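Local structure of chloramphenicol acetyltransferase (Bacteroides thetaiotaomicron, 2I9D) at residues K5-I10 and D77-L82; L30-E35 and I191-H196; L175-A180 and L187-A192. The protein probably acetylates chloramphenicol as a trimeric chloramphenicol O-acetyltransferase of the CoA-dependent acyltransferase clan. One frame throughout, in Å; residues are numbered along the deposited sequence.

Contact 1 (K5-I10 and D77-L82); sequences KQIIDI and DGRVVL
Gln-6 and Leu-82 form an antiparallel hydrogen-bonded pair, and Ile-7 and Val-81 follow as a non-hydrogen-bonded pair. Gln-6 N donates to Leu-82 O at 2.9 Å, and Leu-82 N donates back to Gln-6 O at 3.0 Å. The bonding runs one step past strand 5-7. There Ile-8 N reaches Val-80 O at 3.2 Å, almost straight (173° at the hydrogen). A water also donates to Val-80 O, at 2.7 Å, so two donors grip this carbonyl. The same water donates to Ile-8 O and bridges the two backbones.

The CD1 methyl of Ile-8 lies against Leu-82, only 3.4 Å from Leu-82 CB. That is tight for two carbons, and chi2 of Ile-8 (131°) is well off a staggered value, which suggests some strain. Ile-10 CD1 meets Val-80 CB at 3.8 Å, the two side chains crossing at about a right angle. Tyr-72 of the neighbouring strand touches Ile-8, Val-80 and Leu-82.

Ile-7 lies over the guanidinium of Arg-79. Its CG1 sits 3.2 Å above the guanidinium plane, offset toward the rim. Arg-79 bends at chi3 (-54°), and its NE forms a salt bridge with Asp-77 OD2. The very short separation of NE and OD2 leaves the exact geometry doubtful. Lys-5 starts with CB against Leu-82 O, but its chain leads away to a salt bridge with Asp-75. The contact pairs edge strand 5-7 with 80-83, the middle strand of a small three-stranded antiparallel sheet.

Contact 2 (L30-E35 and I191-H196); sequences LSITSE and IAMTIH
Ile-191 O takes two hydrogen bonds. Ser-34 N donates to it at 3.1 Å, tilted 32° from the carbonyl plane, and the hydroxyl of Tyr-209 on helix 202-216 is the second partner. Thr-33 CA adds a CH...O contact to Ile-191 O at 3.5 Å. Farther along the ladder Met-193 N meets Ile-32 O at 2.8 Å, nearly along the C=O axis.

Ser-31 and Thr-194 share a face of the sheet and join through their hydroxyls, OG to OG1 at 2.8 Å. Both oxygens sit beside their own backbone N (chi1 -51° for Ser-31), which turns them toward each other. Gly-162 N makes a weak bond to each. On the same face Thr-33 OG1 rests on the Ala-192 CB methyl at 3.4 Å and takes a weak bond from Ile-160 N.

These are two antiparallel strands of the mixed sheet of the chloramphenicol acetyltransferase fold. Strand 29-37 is outermost within its own chain, but Ser-31, Ile-32 and Thr-33 pair with an antiparallel strand of the second subunit. The sheet therefore continues across a subunit interface.

The other face is mostly apolar. Ile-32 and Met-193, a selenomethionine, lie side by side and point the same way, with Ile-32 CG2 3.6 Å from Met-193 CG. Met-193 then bends at chi3 (-40°) and packs on Leu-205 and Phe-208 of helix 202-216. Ser-34 OG instead bonds to Tyr-156 O of the second subunit. Leu-30 CG meets Ile-195 CD1 at 4.2 Å. The side chain of Leu-30 also lies about 4 Å, side chain to side chain, from His-197, the predicted proton acceptor.

Contact 3 (L175-A180 and L187-A192); sequences LNAGKA and LVMPIA
Met-189, a selenomethionine, rises on the face of the hairpin that carries Ala-177 and Ala-180. Its CB starts 3.8 Å from Lys-179 O and 4.2 Å from Ala-180 CB. CG leaves between the backbone N and the carbonyl carbon (chi1 59°), and SE then carries the chain through a bend at chi3. The CE methyl ends 3.6 Å from Ala-177 CB and 3.8 Å from Gly-178 O. Tyr-56 of helix 52-66 packs on both Met-189 and Ala-177.

Next to it the Pro-190 ring leans on the opposite backbone, with CD 3.2 Å from Lys-179 O. The proline has no N-H to donate, but its O accepts Gly-178 N at 3.0 Å. Asn-176 and Ala-192 exchange two bonds. Ala-192 N lies in the carbonyl plane of Asn-176, while Asn-176 N stands 39° above that of Ala-192. Leu-175 CD2 touches Ile-191 CG2 at 4.0 Å.

Gly-178 is nearest Pro-190, yet Ala-180 is nearest Met-189, so the register slips by one residue at Lys-179. The contact is part of an antiparallel beta hairpin, strands 174-183 and 186-196, whose first strand is interrupted here.

Overall arrangement
Contacts 2 and 3 meet on strand 186-196 and share Ile-191 and Ala-192. Their centres are 11 Å apart. They place that strand between 29-37 and 174-183 in the mixed sheet, so three neighbouring strands are tied together. Contact 2 also brings this sheet to the subunit interface and near the predicted catalytic His-197. Contact 1 belongs to a separate small sheet, its centre 24 Å from that of contact 2 and 32 Å from that of contact 3. Along the chain, contacts 1 and 2 alternate: 30-35 falls between 5-10 and 77-82, and 191-196 comes after 77-82. Contact 1 fixes the N-terminal strand to the small sheet. Contact 2 pairs an early strand with a late one, and contact 3 is a local hairpin.

Contact 1 (K5-I10 and D77-L82)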
loop_
_atom_site.group_PDB
_atom_site.type_symbol
_atom_site.label_atom_id
_atom_site.label_comp_id
_atom_site.label_asym_id
_atom_site.label_seq_id
_atom_site.Cartn_x
_atom_site.Cartn_y
_atom_site.Cartn_z
ATOM N N LYS A 5 11.003 25.738 15.563
ATOM C CA LYS A 5 11.090 25.475 14.135
ATOM C C LYS A 5 11.617 26.690 13.348
ATOM O O LYS A 5 11.622 27.812 13.865
ATOM C CB LYS A 5 9.692 25.109 13.630
ATOM C CG LYS A 5 8.686 26.228 13.862
ATOM C CD LYS A 5 7.247 25.798 13.774
ATOM C CE LYS A 5 6.360 26.999 14.051
ATOM N NZ LYS A 5 4.924 26.689 13.933
ATOM N N GLN A 6 12.037 26.462 12.101
ATOM C CA GLN A 6 12.442 27.539 11.191
ATOM C C GLN A 6 11.508 27.607 9.993
ATOM O O GLN A 6 11.232 26.593 9.358
ATOM C CB GLN A 6 13.852 27.322 10.641
ATOM C CG GLN A 6 14.919 26.862 11.634
ATOM C CD GLN A 6 16.150 26.267 10.930
ATOM O OE1 GLN A 6 16.836 25.388 11.476
ATOM N NE2 GLN A 6 16.425 26.737 9.709
ATOM N N ILE A 7 11.036 28.803 9.665
ATOM C CA ILE A 7 10.388 29.025 8.380
ATOM C C ILE A 7 11.492 28.887 7.327
ATOM O O ILE A 7 12.561 29.483 7.452
ATOM C CB ILE A 7 9.653 30.401 8.324
ATOM C CG1 ILE A 7 8.444 30.416 9.261
ATOM C CG2 ILE A 7 9.115 30.693 6.938
ATOM C CD1 ILE A 7 8.736 30.215 10.726
ATOM N N ILE A 8 11.257 28.049 6.323
ATOM C CA ILE A 8 12.278 27.782 5.317
ATOM C C ILE A 8 12.191 28.797 4.195
ATOM O O ILE A 8 11.108 29.041 3.665
ATOM C CB ILE A 8 12.210 26.305 4.798
ATOM C CG1 ILE A 8 13.034 25.410 5.721
ATOM C CG2 ILE A 8 12.710 26.161 3.356
ATOM C CD1 ILE A 8 12.288 24.243 6.105
ATOM N N ASP A 9 13.340 29.394 3.868
ATOM C CA ASP A 9 13.461 30.232 2.688
ATOM C C ASP A 9 13.419 29.351 1.441
ATOM O O ASP A 9 14.407 28.709 1.077
ATOM C CB ASP A 9 14.749 31.074 2.751
ATOM C CG ASP A 9 14.964 31.957 1.497
ATOM O OD1 ASP A 9 14.006 32.258 0.724
ATOM O OD2 ASP A 9 16.137 32.348 1.300
ATOM N N ILE A 10 12.257 29.336 0.800
ATOM C CA ILE A 10 12.003 28.506 -0.373
ATOM C C ILE A 10 12.971 28.764 -1.540
ATOM O O ILE A 10 13.284 27.833 -2.294
ATOM C CB ILE A 10 10.528 28.651 -0.845
ATOM C CG1 ILE A 10 9.550 28.203 0.261
ATOM C CG2 ILE A 10 10.260 27.879 -2.150
ATOM C CD1 ILE A 10 9.711 26.733 0.731
ATOM N N ASP A 77 -0.584 27.456 8.344
ATOM C CA ASP A 77 -0.660 28.616 7.441
ATOM C C ASP A 77 -0.158 28.316 6.024
ATOM O O ASP A 77 -0.076 29.219 5.185
ATOM C CB ASP A 77 0.125 29.792 8.050
ATOM C CG ASP A 77 1.590 29.452 8.312
ATOM O OD1 ASP A 77 1.998 28.263 8.182
ATOM O OD2 ASP A 77 2.351 30.389 8.663
ATOM N N GLY A 78 0.167 27.051 5.754
ATOM C CA GLY A 78 0.623 26.631 4.430
ATOM C C GLY A 78 2.106 26.857 4.149
ATOM O O GLY A 78 2.556 26.636 3.038
ATOM N N ARG A 79 2.870 27.286 5.146
ATOM C CA ARG A 79 4.311 27.514 4.960
ATOM C C ARG A 79 5.143 26.271 5.272
ATOM O O ARG A 79 4.895 25.583 6.268
ATOM C CB ARG A 79 4.814 28.699 5.807
ATOM C CG ARG A 79 4.228 30.055 5.363
ATOM C CD ARG A 79 4.748 31.232 6.183
ATOM N NE ARG A 79 4.560 31.046 7.626
ATOM C CZ ARG A 79 5.222 31.723 8.568
ATOM N NH1 ARG A 79 6.143 32.627 8.231
ATOM N NH2 ARG A 79 4.982 31.485 9.853
ATOM N N VAL A 80 6.142 26.016 4.430
ATOM C CA VAL A 80 7.118 24.980 4.696
ATOM C C VAL A 80 7.975 25.374 5.886
ATOM O O VAL A 80 8.562 26.460 5.910
ATOM C CB VAL A 80 7.979 24.659 3.459
ATOM C CG1 VAL A 80 9.066 23.614 3.781
ATOM C CG2 VAL A 80 7.085 24.204 2.315
ATOM N N VAL A 81 8.024 24.480 6.876
ATOM C CA VAL A 81 8.791 24.656 8.093
ATOM C C VAL A 81 9.634 23.422 8.401
ATOM O O VAL A 81 9.329 22.318 7.964
ATOM C CB VAL A 81 7.869 24.956 9.305
ATOM C CG1 VAL A 81 7.118 26.266 9.094
ATOM C CG2 VAL A 81 6.889 23.814 9.531
ATOM N N LEU A 82 10.690 23.617 9.172
ATOM C CA LEU A 82 11.524 22.524 9.623
ATOM C C LEU A 82 11.534 22.592 11.146
ATOM O O LEU A 82 11.970 23.584 11.689
ATOM C CB LEU A 82 12.944 22.655 9.025
ATOM C CG LEU A 82 14.091 21.832 9.644
ATOM C CD1 LEU A 82 13.915 20.340 9.403
ATOM C CD2 LEU A 82 15.488 22.282 9.159
HETATM O O HOH W 1 8.373 28.562 4.178
#

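Contact 2 (L30-E35 and I191-H196)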
loop_
_atom_site.group_PDB
_atom_site.type_symbol
_atom_site.label_atom_id
_atom_site.label_comp_id
_atom_site.label_asym_id
_atom_site.label_seq_id
_atom_site.Cartn_x
_atom_site.Cartn_y
_atom_site.Cartn_z
ATOM N N LEU A 30 3.479 9.562 -0.704
ATOM C CA LEU A 30 3.656 8.162 -1.016
ATOM C C LEU A 30 3.647 7.271 0.204
ATOM O O LEU A 30 4.066 7.704 1.284
ATOM C CB LEU A 30 4.813 7.931 -2.022
ATOM C CG LEU A 30 6.254 7.447 -1.951
ATOM C CD1 LEU A 30 6.447 6.182 -1.115
ATOM C CD2 LEU A 30 6.512 7.141 -3.409
ATOM N N SER A 31 3.151 6.045 0.034
ATOM C CA SER A 31 3.267 5.029 1.098
ATOM C C SER A 31 4.280 3.968 0.726
ATOM O O SER A 31 4.405 3.580 -0.429
ATOM C CB SER A 31 1.924 4.344 1.402
ATOM O OG SER A 31 0.915 5.287 1.636
ATOM N N ILE A 32 4.969 3.452 1.725
ATOM C CA ILE A 32 5.927 2.396 1.472
ATOM C C ILE A 32 5.867 1.467 2.660
ATOM O O ILE A 32 5.638 1.927 3.778
ATOM C CB ILE A 32 7.379 2.969 1.283
ATOM C CG1 ILE A 32 8.415 1.843 1.085
ATOM C CG2 ILE A 32 7.763 3.930 2.456
ATOM C CD1 ILE A 32 9.780 2.339 0.600
ATOM N N THR A 33 6.033 0.170 2.408
ATOM C CA THR A 33 6.267 -0.819 3.462
ATOM C C THR A 33 7.590 -1.554 3.217
ATOM O O THR A 33 7.890 -1.950 2.079
ATOM C CB THR A 33 5.122 -1.838 3.541
ATOM O OG1 THR A 33 3.888 -1.126 3.595
ATOM C CG2 THR A 33 5.267 -2.736 4.773
ATOM N N SER A 34 8.367 -1.744 4.274
ATOM C CA SER A 34 9.592 -2.528 4.188
ATOM C C SER A 34 9.726 -3.342 5.462
ATOM O O SER A 34 8.882 -3.239 6.342
ATOM C CB SER A 34 10.824 -1.617 3.963
ATOM O OG SER A 34 12.026 -2.381 3.898
ATOM N N GLU A 35 10.766 -4.161 5.565
ATOM C CA GLU A 35 10.950 -5.024 6.726
ATOM C C GLU A 35 12.300 -4.761 7.333
ATOM O O GLU A 35 13.246 -4.446 6.613
ATOM C CB GLU A 35 10.768 -6.499 6.375
ATOM C CG GLU A 35 11.456 -6.962 5.100
ATOM C CD GLU A 35 11.516 -8.480 4.978
ATOM O OE1 GLU A 35 10.486 -9.098 4.586
ATOM O OE2 GLU A 35 12.606 -9.038 5.282
ATOM N N ILE A 191 7.275 -2.366 8.642
ATOM C CA ILE A 191 6.982 -0.981 8.972
ATOM C C ILE A 191 6.568 -0.264 7.700
ATOM O O ILE A 191 7.303 -0.245 6.720
ATOM C CB ILE A 191 8.156 -0.273 9.704
ATOM C CG1 ILE A 191 8.562 -1.054 10.986
ATOM C CG2 ILE A 191 7.805 1.211 10.008
ATOM C CD1 ILE A 191 9.769 -0.530 11.713
ATOM N N ALA A 192 5.350 0.274 7.732
ATOM C CA ALA A 192 4.751 1.027 6.657
ATOM C C ALA A 192 4.811 2.512 7.036
ATOM O O ALA A 192 4.840 2.863 8.233
ATOM C CB ALA A 192 3.312 0.583 6.463
HETATM N N MSE A 193 4.843 3.378 6.027
HETATM C CA MSE A 193 4.770 4.799 6.272
HETATM C C MSE A 193 4.238 5.587 5.082
HETATM O O MSE A 193 4.372 5.178 3.940
HETATM C CB MSE A 193 6.123 5.349 6.751
HETATM C CG MSE A 193 7.236 5.290 5.725
HETATM SE SE MSE A 193 9.026 5.814 6.445
HETATM C CE MSE A 193 8.493 7.357 7.594
ATOM N N THR A 194 3.628 6.729 5.393
ATOM C CA THR A 194 3.085 7.649 4.413
ATOM C C THR A 194 3.724 9.028 4.601
ATOM O O THR A 194 3.652 9.620 5.668
ATOM C CB THR A 194 1.555 7.681 4.507
ATOM O OG1 THR A 194 1.085 6.391 4.161
ATOM C CG2 THR A 194 0.913 8.709 3.550
ATOM N N ILE A 195 4.404 9.502 3.568
ATOM C CA ILE A 195 5.140 10.751 3.669
ATOM C C ILE A 195 4.726 11.679 2.526
ATOM O O ILE A 195 4.014 11.251 1.623
ATOM C CB ILE A 195 6.728 10.535 3.795
ATOM C CG1 ILE A 195 7.300 9.583 2.716
ATOM C CG2 ILE A 195 7.089 10.006 5.216
ATOM C CD1 ILE A 195 7.150 10.049 1.262
ATOM N N HIS A 196 5.126 12.949 2.595
ATOM C CA HIS A 196 4.864 13.886 1.502
ATOM C C HIS A 196 6.064 13.809 0.557
ATOM O O HIS A 196 7.181 14.028 0.988
ATOM C CB HIS A 196 4.723 15.307 2.063
ATOM C CG HIS A 196 4.159 16.288 1.093
ATOM N ND1 HIS A 196 4.836 16.691 -0.035
ATOM C CD2 HIS A 196 2.995 16.982 1.105
ATOM C CE1 HIS A 196 4.100 17.558 -0.704
ATOM N NE2 HIS A 196 2.990 17.772 -0.018
#

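Contact 3 (L175-A180 and L187-A192)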
loop_
_atom_site.group_PDB
_atom_site.type_symbol
_atom_site.label_atom_id
_atom_site.label_comp_id
_atom_site.label_asym_id
_atom_site.label_seq_id
_atom_site.Cartn_x
_atom_site.Cartn_y
_atom_site.Cartn_z
ATOM N N LEU A 175 2.699 6.108 10.389
ATOM C CA LEU A 175 3.440 4.847 10.312
ATOM C C LEU A 175 2.630 3.735 10.957
ATOM O O LEU A 175 1.730 3.993 11.774
ATOM C CB LEU A 175 4.819 4.920 11.001
ATOM C CG LEU A 175 5.899 5.817 10.383
ATOM C CD1 LEU A 175 5.885 7.243 10.986
ATOM C CD2 LEU A 175 7.256 5.180 10.548
ATOM N N ASN A 176 2.961 2.512 10.560
ATOM C CA ASN A 176 2.385 1.298 11.074
ATOM C C ASN A 176 3.483 0.295 11.294
ATOM O O ASN A 176 4.346 0.117 10.409
ATOM C CB ASN A 176 1.444 0.706 10.048
ATOM C CG ASN A 176 0.248 1.587 9.789
ATOM O OD1 ASN A 176 -0.747 1.523 10.515
ATOM N ND2 ASN A 176 0.321 2.394 8.737
ATOM N N ALA A 177 3.436 -0.377 12.440
ATOM C CA ALA A 177 4.370 -1.441 12.767
ATOM C C ALA A 177 3.541 -2.720 12.839
ATOM O O ALA A 177 2.379 -2.689 13.266
ATOM C CB ALA A 177 5.050 -1.152 14.080
ATOM N N GLY A 178 4.107 -3.827 12.391
ATOM C CA GLY A 178 3.394 -5.095 12.429
ATOM C C GLY A 178 4.108 -6.119 13.258
ATOM O O GLY A 178 5.080 -5.801 13.944
ATOM N N LYS A 179 3.644 -7.351 13.162
ATOM C CA LYS A 179 4.185 -8.494 13.907
ATOM C C LYS A 179 5.661 -8.833 13.608
ATOM O O LYS A 179 6.078 -8.840 12.434
ATOM C CB LYS A 179 3.321 -9.733 13.616
ATOM C CG LYS A 179 3.509 -10.857 14.578
ATOM C CD LYS A 179 2.665 -12.041 14.153
ATOM C CE LYS A 179 2.936 -13.244 15.035
ATOM N NZ LYS A 179 2.104 -14.410 14.583
ATOM N N ALA A 180 6.420 -9.107 14.675
ATOM C CA ALA A 180 7.809 -9.593 14.583
ATOM C C ALA A 180 7.789 -11.104 14.429
ATOM O O ALA A 180 7.137 -11.853 15.183
ATOM C CB ALA A 180 8.648 -9.181 15.779
ATOM N N LEU A 187 14.679 -12.616 13.125
ATOM C CA LEU A 187 13.489 -11.893 13.530
ATOM C C LEU A 187 13.382 -10.607 12.716
ATOM O O LEU A 187 14.304 -9.801 12.699
ATOM C CB LEU A 187 13.482 -11.605 15.031
ATOM C CG LEU A 187 12.117 -11.206 15.593
ATOM C CD1 LEU A 187 11.106 -12.400 15.651
ATOM C CD2 LEU A 187 12.316 -10.544 16.958
ATOM N N VAL A 188 12.254 -10.462 12.019
ATOM C CA VAL A 188 11.958 -9.290 11.180
ATOM C C VAL A 188 10.521 -8.792 11.473
ATOM O O VAL A 188 9.634 -9.578 11.863
ATOM C CB VAL A 188 12.077 -9.626 9.656
ATOM C CG1 VAL A 188 13.494 -10.055 9.279
ATOM C CG2 VAL A 188 11.075 -10.735 9.261
HETATM N N MSE A 189 10.284 -7.500 11.275
HETATM C CA MSE A 189 8.947 -6.943 11.452
HETATM C C MSE A 189 8.704 -5.985 10.310
HETATM O O MSE A 189 9.688 -5.466 9.785
HETATM C CB MSE A 189 8.842 -6.219 12.786
HETATM C CG MSE A 189 9.824 -5.091 12.964
HETATM SE SE MSE A 189 9.628 -4.260 14.743
HETATM C CE MSE A 189 7.908 -3.340 14.407
ATOM N N PRO A 190 7.421 -5.780 9.890
ATOM C CA PRO A 190 7.142 -4.788 8.841
ATOM C C PRO A 190 6.841 -3.377 9.383
ATOM O O PRO A 190 6.270 -3.215 10.466
ATOM C CB PRO A 190 5.933 -5.388 8.097
ATOM C CG PRO A 190 5.222 -6.248 9.146
ATOM C CD PRO A 190 6.178 -6.467 10.307
ATOM N N ILE A 191 7.275 -2.366 8.642
ATOM C CA ILE A 191 6.982 -0.981 8.972
ATOM C C ILE A 191 6.568 -0.264 7.700
ATOM O O ILE A 191 7.303 -0.245 6.720
ATOM C CB ILE A 191 8.156 -0.273 9.704
ATOM C CG1 ILE A 191 8.562 -1.054 10.986
ATOM C CG2 ILE A 191 7.805 1.211 10.008
ATOM C CD1 ILE A 191 9.769 -0.530 11.713
ATOM N N ALA A 192 5.350 0.274 7.732
ATOM C CA ALA A 192 4.751 1.027 6.657
ATOM C C ALA A 192 4.811 2.512 7.036
ATOM O O ALA A 192 4.840 2.863 8.233
ATOM C CB ALA A 192 3.312 0.583 6.463
#